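Local structure of microtubule-associated protein 1 light chain 3 (4EOY) at residues E11-F14 against E15-V18. The protein probably acts as the ubiquitin-like Atg8 protein of the malaria parasite's autophagy-related conjugation system, and binds a peptide of its Atg3 partner. The protein carries 3 engineered substitutions. Residues are numbered along the deposited sequence; the frame is centred on the assembly and turned at random.
Sequences EVSF and ENRV. With CA (calcium ion), chain I.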
loop_
_atom_site.group_PDB
_atom_site.type_symbol
_atom_site.label_atom_id
_atom_site.label_comp_id
_atom_site.label_asym_id
_atom_site.label_seq_id
_atom_site.Cartn_x
_atom_site.Cartn_y
_atom_site.Cartn_z
ATOM N N GLU A 11 -14.555 -1.986 -6.152
ATOM C CA GLU A 11 -15.265 -2.095 -4.881
ATOM C C GLU A 11 -16.030 -0.832 -4.531
ATOM O O GLU A 11 -17.174 -0.910 -4.071
ATOM C CB GLU A 11 -14.272 -2.379 -3.747
ATOM C CG GLU A 11 -13.862 -3.835 -3.594
ATOM C CD GLU A 11 -12.554 -3.999 -2.835
ATOM O OE1 GLU A 11 -11.816 -4.964 -3.129
ATOM O OE2 GLU A 11 -12.258 -3.166 -1.946
ATOM N N VAL A 12 -15.373 0.318 -4.712
ATOM C CA VAL A 12 -15.917 1.634 -4.337
ATOM C C VAL A 12 -15.969 2.563 -5.542
ATOM O O VAL A 12 -15.040 2.593 -6.330
ATOM C CB VAL A 12 -15.018 2.333 -3.290
ATOM C CG1 VAL A 12 -15.642 3.638 -2.836
ATOM C CG2 VAL A 12 -14.738 1.416 -2.107
ATOM N N SER A 13 -17.027 3.348 -5.652
ATOM C CA SER A 13 -17.185 4.308 -6.758
ATOM C C SER A 13 -16.174 5.443 -6.700
ATOM O O SER A 13 -15.734 5.807 -5.611
ATOM C CB SER A 13 -18.580 4.929 -6.716
ATOM O OG SER A 13 -18.782 5.599 -5.479
ATOM N N PHE A 14 -15.842 6.020 -7.858
ATOM C CA PHE A 14 -14.878 7.140 -7.949
ATOM C C PHE A 14 -15.226 8.284 -6.997
ATOM O O PHE A 14 -14.342 8.868 -6.357
ATOM C CB PHE A 14 -14.788 7.689 -9.372
ATOM C CG PHE A 14 -13.938 8.935 -9.490
ATOM C CD1 PHE A 14 -12.561 8.845 -9.599
ATOM C CD2 PHE A 14 -14.519 10.196 -9.481
ATOM C CE1 PHE A 14 -11.785 9.985 -9.704
ATOM C CE2 PHE A 14 -13.743 11.341 -9.578
ATOM C CZ PHE A 14 -12.373 11.234 -9.689
ATOM N N GLU A 15 -16.517 8.586 -6.900
ATOM C CA GLU A 15 -17.008 9.719 -6.106
ATOM C C GLU A 15 -16.853 9.490 -4.590
ATOM O O GLU A 15 -16.499 10.417 -3.852
ATOM C CB GLU A 15 -18.462 10.063 -6.475
ATOM C CG GLU A 15 -19.376 8.869 -6.749
ATOM C CD GLU A 15 -19.273 8.309 -8.176
ATOM O OE1 GLU A 15 -18.324 8.663 -8.924
ATOM O OE2 GLU A 15 -20.148 7.487 -8.547
ATOM N N ASN A 16 -17.099 8.258 -4.140
ATOM C CA ASN A 16 -16.877 7.877 -2.733
ATOM C C ASN A 16 -15.404 7.896 -2.336
ATOM O O ASN A 16 -15.063 8.433 -1.288
ATOM C CB ASN A 16 -17.483 6.500 -2.432
ATOM C CG ASN A 16 -19.008 6.524 -2.391
ATOM O OD1 ASN A 16 -19.636 7.423 -2.939
ATOM N ND2 ASN A 16 -19.607 5.523 -1.747
ATOM N N ARG A 17 -14.547 7.295 -3.169
ATOM C CA ARG A 17 -13.076 7.353 -3.022
ATOM C C ARG A 17 -12.498 8.762 -2.954
ATOM O O ARG A 17 -11.620 9.026 -2.143
ATOM C CB ARG A 17 -12.389 6.579 -4.164
ATOM C CG ARG A 17 -12.446 5.059 -4.017
ATOM C CD ARG A 17 -12.562 4.339 -5.354
ATOM N NE ARG A 17 -11.666 4.913 -6.349
ATOM C CZ ARG A 17 -11.834 4.840 -7.663
ATOM N NH1 ARG A 17 -12.865 4.188 -8.191
ATOM N NH2 ARG A 17 -10.950 5.426 -8.455
ATOM N N VAL A 18 -12.979 9.660 -3.812
ATOM C CA VAL A 18 -12.575 11.066 -3.759
ATOM C C VAL A 18 -12.968 11.695 -2.420
ATOM O O VAL A 18 -12.181 12.415 -1.806
ATOM C CB VAL A 18 -13.189 11.872 -4.928
ATOM C CG1 VAL A 18 -12.877 13.350 -4.783
ATOM C CG2 VAL A 18 -12.664 11.361 -6.259
HETATM CA CA CA I . -14.942 7.409 -5.133
#
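Ser-13 caps the first turn of helix 14-27 by accepting from Asn-16, and Val-12 and Phe-14 pack onto that same turn, in a local contact at the surface where the loop after helix 8-11 runs into the long helix. The cap is weak, with Asn-16 N 3.4 Å from Ser-13 OG. Firmer are the first helical bonds, from Arg-17 N to Ser-13 O at 3.1 Å and from Val-18 N to Phe-14 O at 3.0 Å. Two kinks in the aliphatic chain of Arg-17 turn it back along the loop, and NH1 donates almost straight (176°) to Val-12 O over 3.3 Å. That oxygen lies in the guanidinium plane, while Phe-14 CA sits over one face of the group. NH2 reaches the edge of the Phe-14 ring, whose plane stands at 90° to the guanidinium; the same NH2 forms a salt bridge with Asp-114 OD2, the stronger polar partner. With CG anti to the backbone N (chi1 173°) and beside the carbonyl carbon, Phe-14 turns its ring to receive Val-18 CG2 over one face, a CH-pi contact 3.6 Å from the centroid. Nearer the start of the loop, Val-12 CG1 meets Asn-16 CB at 3.4 Å. A calcium ion is modelled inside the helical turn on Ser-13 O (1.9 Å) and Phe-14 O (2.0 Å); both lengths are short for calcium, and the ion presses against the backbone amide and CB of Arg-17, which makes its placement doubtful. The two N-terminal helices joined here are an Atg8-family addition to the ubiquitin fold. Phe-14 rests on Glu-113 and Asp-114, and Arg-17 on Tyr-116, which sets the start of helix 14-27 against the loop leading from helix 103-110 into strand 117-122 of the mixed sheet.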